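Local atomic coordinates of 4-aminobutyrate transaminase (Acinetobacter baumannii, PDB entry 6WOP), a protein that probably catalyses the pyridoxal-phosphate-dependent transfer of the amino group of 4-aminobutyrate to 2-oxoglutarate, as a class-III aminotransferase. Residues 369-381 / 407-419. Residues are numbered along the deposited sequence; the frame is centred on the assembly and turned at random.
Sequences VVQNYAMENGLLL and GLDILKQGFATLK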
ATOM      1  N   VAL A 369     -27.723  26.015 -17.021  1.00 33.75           N
ATOM      2  CA  VAL A 369     -28.545  27.109 -17.551  1.00 36.04           C
ATOM      3  C   VAL A 369     -29.091  27.954 -16.397  1.00 34.34           C
ATOM      4  O   VAL A 369     -29.022  29.179 -16.418  1.00 34.47           O
ATOM      5  CB  VAL A 369     -29.667  26.564 -18.462  1.00 36.88           C
ATOM      6  CG1 VAL A 369     -30.750  27.618 -18.676  1.00 37.64           C
ATOM      7  CG2 VAL A 369     -29.089  26.095 -19.830  1.00 37.94           C
ATOM      8  N   VAL A 370     -29.585  27.300 -15.351  1.00 34.56           N
ATOM      9  CA  VAL A 370     -30.137  28.000 -14.193  1.00 33.43           C
ATOM     10  C   VAL A 370     -29.025  28.735 -13.443  1.00 34.18           C
ATOM     11  O   VAL A 370     -29.165  29.912 -13.071  1.00 33.61           O
ATOM     12  CB  VAL A 370     -30.871  26.988 -13.278  1.00 30.61           C
ATOM     13  CG1 VAL A 370     -31.226  27.623 -11.888  1.00 29.77           C
ATOM     14  CG2 VAL A 370     -32.104  26.393 -13.994  1.00 32.90           C
ATOM     15  N   GLN A 371     -27.922  28.027 -13.178  1.00 28.05           N
ATOM     16  CA  GLN A 371     -26.791  28.620 -12.491  1.00 30.06           C
ATOM     17  C   GLN A 371     -26.307  29.860 -13.222  1.00 29.72           C
ATOM     18  O   GLN A 371     -25.987  30.871 -12.574  1.00 30.45           O
ATOM     19  CB  GLN A 371     -25.658  27.594 -12.363  1.00 29.64           C
ATOM     20  CG  GLN A 371     -24.425  28.149 -11.658  1.00 29.98           C
ATOM     21  CD  GLN A 371     -23.296  27.138 -11.533  1.00 30.87           C
ATOM     22  OE1 GLN A 371     -22.844  26.527 -12.529  1.00 32.19           O
ATOM     23  NE2 GLN A 371     -22.836  26.955 -10.328  1.00 24.31           N
ATOM     24  N   ASN A 372     -26.200  29.791 -14.560  1.00 29.96           N
ATOM     25  CA  ASN A 372     -25.645  30.964 -15.223  1.00 38.71           C
ATOM     26  C   ASN A 372     -26.679  32.083 -15.344  1.00 39.19           C
ATOM     27  O   ASN A 372     -26.333  33.268 -15.204  1.00 36.88           O
ATOM     28  CB  ASN A 372     -25.076  30.606 -16.602  1.00 43.33           C
ATOM     29  CG  ASN A 372     -24.022  29.499 -16.507  1.00 48.02           C
ATOM     30  OD1 ASN A 372     -23.683  29.050 -15.400  1.00 48.95           O
ATOM     31  ND2 ASN A 372     -23.499  29.062 -17.656  1.00 49.93           N
ATOM     32  N   TYR A 373     -27.969  31.771 -15.512  1.00 32.83           N
ATOM     33  CA  TYR A 373     -28.975  32.824 -15.429  1.00 34.01           C
ATOM     34  C   TYR A 373     -28.892  33.530 -14.088  1.00 35.02           C
ATOM     35  O   TYR A 373     -28.982  34.764 -14.014  1.00 36.30           O
ATOM     36  CB  TYR A 373     -30.365  32.261 -15.591  1.00 34.40           C
ATOM     37  CG  TYR A 373     -31.405  33.338 -15.432  1.00 35.99           C
ATOM     38  CD1 TYR A 373     -31.914  33.670 -14.183  1.00 36.33           C
ATOM     39  CD2 TYR A 373     -31.874  34.036 -16.535  1.00 38.90           C
ATOM     40  CE1 TYR A 373     -32.846  34.653 -14.036  1.00 36.81           C
ATOM     41  CE2 TYR A 373     -32.790  35.030 -16.391  1.00 39.59           C
ATOM     42  CZ  TYR A 373     -33.289  35.311 -15.139  1.00 42.14           C
ATOM     43  OH  TYR A 373     -34.223  36.289 -14.976  1.00 46.20           O
ATOM     44  N   ALA A 374     -28.787  32.749 -13.013  1.00 36.57           N
ATOM     45  CA  ALA A 374     -28.724  33.331 -11.686  1.00 30.98           C
ATOM     46  C   ALA A 374     -27.520  34.237 -11.569  1.00 32.53           C
ATOM     47  O   ALA A 374     -27.629  35.372 -11.083  1.00 32.72           O
ATOM     48  CB  ALA A 374     -28.687  32.242 -10.620  1.00 28.89           C
ATOM     49  N   MET A 375     -26.364  33.758 -12.029  1.00 34.08           N
ATOM     50  CA  MET A 375     -25.156  34.573 -11.965  1.00 35.75           C
ATOM     51  C   MET A 375     -25.346  35.891 -12.714  1.00 37.86           C
ATOM     52  O   MET A 375     -24.945  36.942 -12.212  1.00 34.02           O
ATOM     53  CB  MET A 375     -23.948  33.828 -12.525  1.00 32.96           C
ATOM     54  CG  MET A 375     -22.656  34.592 -12.255  1.00 33.71           C
ATOM     55  SD  MET A 375     -22.154  34.195 -10.581  1.00 32.21           S
ATOM     56  CE  MET A 375     -21.671  32.440 -10.955  1.00 28.10           C
ATOM     57  N   GLU A 376     -25.970  35.859 -13.905  1.00 34.47           N
ATOM     58  CA  GLU A 376     -26.139  37.137 -14.603  1.00 42.92           C
ATOM     59  C   GLU A 376     -27.203  38.000 -13.956  1.00 37.61           C
ATOM     60  O   GLU A 376     -27.220  39.209 -14.195  1.00 39.55           O
ATOM     61  CB  GLU A 376     -26.473  36.949 -16.111  1.00 47.31           C
ATOM     62  CG  GLU A 376     -25.704  35.792 -16.762  1.00 53.18           C
ATOM     63  CD  GLU A 376     -26.457  35.000 -17.864  1.00 59.71           C
ATOM     64  OE1 GLU A 376     -26.196  33.790 -18.049  1.00 61.10           O
ATOM     65  OE2 GLU A 376     -27.285  35.620 -18.594  1.00 62.46           O
ATOM     66  N   ASN A 377     -28.029  37.466 -13.056  1.00 36.42           N
ATOM     67  CA  ASN A 377     -28.997  38.322 -12.375  1.00 39.66           C
ATOM     68  C   ASN A 377     -28.724  38.473 -10.876  1.00 38.69           C
ATOM     69  O   ASN A 377     -29.640  38.780 -10.103  1.00 42.23           O
ATOM     70  CB  ASN A 377     -30.426  37.838 -12.627  1.00 39.00           C
ATOM     71  CG  ASN A 377     -30.838  38.030 -14.060  1.00 39.65           C
ATOM     72  OD1 ASN A 377     -31.255  39.105 -14.454  1.00 41.87           O
ATOM     73  ND2 ASN A 377     -30.653  37.012 -14.864  1.00 38.91           N
ATOM     74  N   GLY A 378     -27.459  38.344 -10.469  1.00 29.28           N
ATOM     75  CA  GLY A 378     -27.055  38.707  -9.114  1.00 28.87           C
ATOM     76  C   GLY A 378     -27.314  37.662  -8.051  1.00 27.21           C
ATOM     77  O   GLY A 378     -27.587  38.011  -6.877  1.00 23.23           O
ATOM     78  N   LEU A 379     -27.203  36.391  -8.410  1.00 26.74           N
ATOM     79  CA  LEU A 379     -27.456  35.276  -7.502  1.00 25.65           C
ATOM     80  C   LEU A 379     -26.371  34.214  -7.705  1.00 23.82           C
ATOM     81  O   LEU A 379     -26.201  33.700  -8.800  1.00 23.08           O
ATOM     82  CB  LEU A 379     -28.874  34.695  -7.723  1.00 25.30           C
ATOM     83  CG  LEU A 379     -29.123  33.481  -6.819  1.00 23.89           C
ATOM     84  CD1 LEU A 379     -29.114  33.852  -5.237  1.00 23.79           C
ATOM     85  CD2 LEU A 379     -30.378  32.732  -7.280  1.00 24.64           C
ATOM     86  N   LEU A 380     -25.612  33.907  -6.655  1.00 24.58           N
ATOM     87  CA  LEU A 380     -24.498  32.973  -6.732  1.00 21.84           C
ATOM     88  C   LEU A 380     -24.980  31.607  -6.289  1.00 21.84           C
ATOM     89  O   LEU A 380     -25.288  31.430  -5.105  1.00 20.73           O
ATOM     90  CB  LEU A 380     -23.358  33.452  -5.823  1.00 21.07           C
ATOM     91  CG  LEU A 380     -22.144  32.510  -5.631  1.00 21.16           C
ATOM     92  CD1 LEU A 380     -21.495  32.193  -6.969  1.00 21.38           C
ATOM     93  CD2 LEU A 380     -21.095  33.137  -4.716  1.00 18.53           C
ATOM     94  N   LEU A 381     -24.953  30.623  -7.211  1.00 19.86           N
ATOM     95  CA  LEU A 381     -25.434  29.260  -6.989  1.00 20.19           C
ATOM     96  C   LEU A 381     -24.328  28.245  -7.204  1.00 20.82           C
ATOM     97  O   LEU A 381     -23.541  28.386  -8.146  1.00 25.55           O
ATOM     98  CB  LEU A 381     -26.581  28.898  -7.987  1.00 21.46           C
ATOM     99  CG  LEU A 381     -27.917  29.649  -7.835  1.00 28.09           C
ATOM    100  CD1 LEU A 381     -28.980  29.238  -8.920  1.00 27.52           C
ATOM    101  CD2 LEU A 381     -28.412  29.383  -6.413  1.00 33.23           C
ATOM    102  N   GLY A 407     -33.740  36.073  -3.858  1.00 25.94           N
ATOM    103  CA  GLY A 407     -32.957  34.970  -4.390  1.00 24.35           C
ATOM    104  C   GLY A 407     -33.845  33.885  -4.935  1.00 26.04           C
ATOM    105  O   GLY A 407     -33.553  33.328  -5.983  1.00 26.53           O
ATOM    106  N   LEU A 408     -34.963  33.594  -4.247  1.00 27.79           N
ATOM    107  CA  LEU A 408     -35.851  32.521  -4.726  1.00 30.39           C
ATOM    108  C   LEU A 408     -36.615  32.966  -5.960  1.00 29.99           C
ATOM    109  O   LEU A 408     -36.951  32.154  -6.823  1.00 31.48           O
ATOM    110  CB  LEU A 408     -36.833  32.123  -3.640  1.00 32.58           C
ATOM    111  CG  LEU A 408     -36.354  31.549  -2.318  1.00 30.08           C
ATOM    112  CD1 LEU A 408     -37.538  31.378  -1.366  1.00 34.69           C
ATOM    113  CD2 LEU A 408     -35.579  30.274  -2.525  1.00 27.87           C
ATOM    114  N   ASP A 409     -36.904  34.268  -6.064  1.00 31.14           N
ATOM    115  CA  ASP A 409     -37.530  34.772  -7.281  1.00 33.02           C
ATOM    116  C   ASP A 409     -36.573  34.687  -8.478  1.00 32.70           C
ATOM    117  O   ASP A 409     -36.993  34.364  -9.591  1.00 33.10           O
ATOM    118  CB  ASP A 409     -38.016  36.204  -7.061  1.00 36.49           C
ATOM    119  CG  ASP A 409     -39.196  36.300  -6.060  1.00 45.34           C
ATOM    120  OD1 ASP A 409     -39.834  35.261  -5.747  1.00 48.33           O
ATOM    121  OD2 ASP A 409     -39.482  37.448  -5.592  1.00 48.98           O
ATOM    122  N   ILE A 410     -35.297  35.020  -8.288  1.00 29.54           N
ATOM    123  CA  ILE A 410     -34.354  34.878  -9.392  1.00 31.84           C
ATOM    124  C   ILE A 410     -34.226  33.405  -9.788  1.00 29.65           C
ATOM    125  O   ILE A 410     -34.162  33.073 -10.982  1.00 30.56           O
ATOM    126  CB  ILE A 410     -32.987  35.474  -9.000  1.00 32.22           C
ATOM    127  CG1 ILE A 410     -33.109  37.001  -8.751  1.00 30.85           C
ATOM    128  CG2 ILE A 410     -31.941  35.187 -10.067  1.00 35.60           C
ATOM    129  CD1 ILE A 410     -32.028  37.519  -7.758  1.00 30.56           C
ATOM    130  N   LEU A 411     -34.155  32.515  -8.787  1.00 28.05           N
ATOM    131  CA  LEU A 411     -34.072  31.077  -9.054  1.00 27.92           C
ATOM    132  C   LEU A 411     -35.235  30.640  -9.924  1.00 32.61           C
ATOM    133  O   LEU A 411     -35.052  29.953 -10.944  1.00 31.74           O
ATOM    134  CB  LEU A 411     -34.071  30.305  -7.724  1.00 28.38           C
ATOM    135  CG  LEU A 411     -34.084  28.759  -7.770  1.00 29.68           C
ATOM    136  CD1 LEU A 411     -32.687  28.216  -8.092  1.00 31.15           C
ATOM    137  CD2 LEU A 411     -34.508  28.199  -6.446  1.00 25.84           C
ATOM    138  N   LYS A 412     -36.456  31.063  -9.551  1.00 32.30           N
ATOM    139  CA  LYS A 412     -37.626  30.691 -10.347  1.00 36.98           C
ATOM    140  C   LYS A 412     -37.546  31.238 -11.770  1.00 37.65           C
ATOM    141  O   LYS A 412     -37.949  30.563 -12.730  1.00 37.12           O
ATOM    142  CB  LYS A 412     -38.903  31.186  -9.661  1.00 40.84           C
ATOM    143  CG  LYS A 412     -39.065  30.706  -8.245  1.00 43.00           C
ATOM    144  CD  LYS A 412     -40.513  30.268  -7.944  1.00 48.21           C
ATOM    145  CE  LYS A 412     -41.465  31.407  -7.922  1.00 53.39           C
ATOM    146  NZ  LYS A 412     -42.803  31.025  -8.514  1.00 59.46           N
ATOM    147  N   GLN A 413     -37.063  32.468 -11.936  1.00 35.81           N
ATOM    148  CA  GLN A 413     -36.933  33.004 -13.285  1.00 39.60           C
ATOM    149  C   GLN A 413     -35.926  32.189 -14.080  1.00 38.14           C
ATOM    150  O   GLN A 413     -36.127  31.926 -15.275  1.00 37.27           O
ATOM    151  CB  GLN A 413     -36.522  34.478 -13.246  1.00 41.04           C
ATOM    152  CG  GLN A 413     -37.585  35.400 -12.678  1.00 47.88           C
ATOM    153  CD  GLN A 413     -36.987  36.688 -12.070  1.00 53.77           C
ATOM    154  OE1 GLN A 413     -35.760  36.923 -12.116  1.00 54.17           O
ATOM    155  NE2 GLN A 413     -37.845  37.496 -11.456  1.00 56.57           N
ATOM    156  N   GLY A 414     -34.842  31.755 -13.427  1.00 34.53           N
ATOM    157  CA  GLY A 414     -33.863  30.949 -14.132  1.00 34.36           C
ATOM    158  C   GLY A 414     -34.449  29.654 -14.646  1.00 36.19           C
ATOM    159  O   GLY A 414     -34.231  29.280 -15.800  1.00 36.65           O
ATOM    160  N   PHE A 415     -35.200  28.951 -13.792  1.00 36.05           N
ATOM    161  CA  PHE A 415     -35.877  27.737 -14.239  1.00 39.28           C
ATOM    162  C   PHE A 415     -36.848  28.043 -15.362  1.00 40.70           C
ATOM    163  O   PHE A 415     -37.015  27.229 -16.274  1.00 38.86           O
ATOM    164  CB  PHE A 415     -36.613  27.058 -13.085  1.00 35.78           C
ATOM    165  CG  PHE A 415     -35.752  26.148 -12.276  1.00 36.14           C
ATOM    166  CD1 PHE A 415     -35.032  26.639 -11.191  1.00 33.00           C
ATOM    167  CD2 PHE A 415     -35.648  24.808 -12.590  1.00 36.87           C
ATOM    168  CE1 PHE A 415     -34.225  25.795 -10.433  1.00 30.42           C
ATOM    169  CE2 PHE A 415     -34.818  23.951 -11.833  1.00 35.48           C
ATOM    170  CZ  PHE A 415     -34.144  24.435 -10.753  1.00 34.00           C
ATOM    171  N   ALA A 416     -37.493  29.218 -15.325  1.00 41.01           N
ATOM    172  CA  ALA A 416     -38.459  29.511 -16.359  1.00 43.84           C
ATOM    173  C   ALA A 416     -37.800  29.654 -17.728  1.00 45.09           C
ATOM    174  O   ALA A 416     -38.454  29.416 -18.746  1.00 44.71           O
ATOM    175  CB  ALA A 416     -39.271  30.757 -15.990  1.00 44.07           C
ATOM    176  N   THR A 417     -36.519  30.032 -17.789  1.00 43.90           N
ATOM    177  CA  THR A 417     -35.872  30.122 -19.098  1.00 43.74           C
ATOM    178  C   THR A 417     -35.627  28.755 -19.720  1.00 45.68           C
ATOM    179  O   THR A 417     -35.230  28.695 -20.884  1.00 47.85           O
ATOM    180  CB  THR A 417     -34.538  30.885 -19.008  1.00 43.85           C
ATOM    181  OG1 THR A 417     -33.577  30.105 -18.273  1.00 39.46           O
ATOM    182  CG2 THR A 417     -34.713  32.221 -18.329  1.00 43.99           C
ATOM    183  N   LEU A 418     -35.789  27.671 -18.947  1.00 46.21           N
ATOM    184  CA  LEU A 418     -35.840  26.287 -19.418  1.00 52.01           C
ATOM    185  C   LEU A 418     -37.107  26.051 -20.207  1.00 59.65           C
ATOM    186  O   LEU A 418     -37.081  25.380 -21.238  1.00 60.14           O
ATOM    187  CB  LEU A 418     -35.821  25.315 -18.237  1.00 50.05           C
ATOM    188  CG  LEU A 418     -34.579  25.151 -17.370  1.00 47.90           C
ATOM    189  CD1 LEU A 418     -34.769  23.905 -16.515  1.00 48.54           C
ATOM    190  CD2 LEU A 418     -33.346  25.041 -18.242  1.00 45.98           C
ATOM    191  N   LYS A 419     -38.206  26.495 -19.589  1.00 67.35           N
ATOM    192  CA  LYS A 419     -39.583  26.278 -20.045  1.00 75.34           C
ATOM    193  C   LYS A 419     -39.873  26.898 -21.392  1.00 78.37           C
ATOM    194  O   LYS A 419     -41.000  26.813 -21.866  1.00 81.20           O
ATOM    195  CB  LYS A 419     -40.570  26.832 -18.992  1.00 78.25           C
ATOM    196  CG  LYS A 419     -40.345  26.229 -17.600  1.00 77.02           C
ATOM    197  CD  LYS A 419     -41.340  26.698 -16.512  1.00 76.31           C
ATOM    198  CE  LYS A 419     -40.612  27.425 -15.356  1.00 71.89           C
ATOM    199  NZ  LYS A 419     -41.473  27.847 -14.246  1.00 69.16           N
TER
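Two helices that pack against the mixed sheet carrying strands 379-384 and 390-393 meet here, the second of them the last helix of the chain: Val370 and Tyr373 of helix 364-376 lie against Gly414 of helix 401-416. The axes of the helical segments 369-376 and 407-416 approach to 8.3 Å at 131° between their directions, and Gly414 permits this closeness, its bare CA lying 3.3 Å from Tyr373 CD1. Tyr373, with CG anti to the backbone N (chi1 177°), reaches over to the second helix, its ring lying beside Gly414; its OH gives a weak hydrogen bond of 3.3 Å to Gln413 OE1, while Thr417 CG2 touches the CD2 side of the ring. Asn377 ND2 sits above the centre of one ring face and donates to Tyr373 O. Deeper in, Val370 CG2 stands almost straight over the Phe415 ring, 3.9 Å from its centroid, a CH-pi contact made by one methyl of the beta-branched valine, and Val370 CG1 meets Leu411 CD1. Beyond the Schellman motif that ends the helix, with Gly378 as its C-prime residue, whose positive phi glycine readily adopts, Leu379 CB packs on Ile410 CG2 at 3.9 Å and Leu381 CD1 on Leu411 CD1. Ile45 and Phe393 from neighbouring strands extend this apolar layer. The chemistry grades from buried aliphatic and aromatic side chains to an outer margin where Tyr373, Gln413 and Thr417 bring polar groups, implying that cohesion rests mainly on close apolar packing, with the single weak Tyr373 bond adding little.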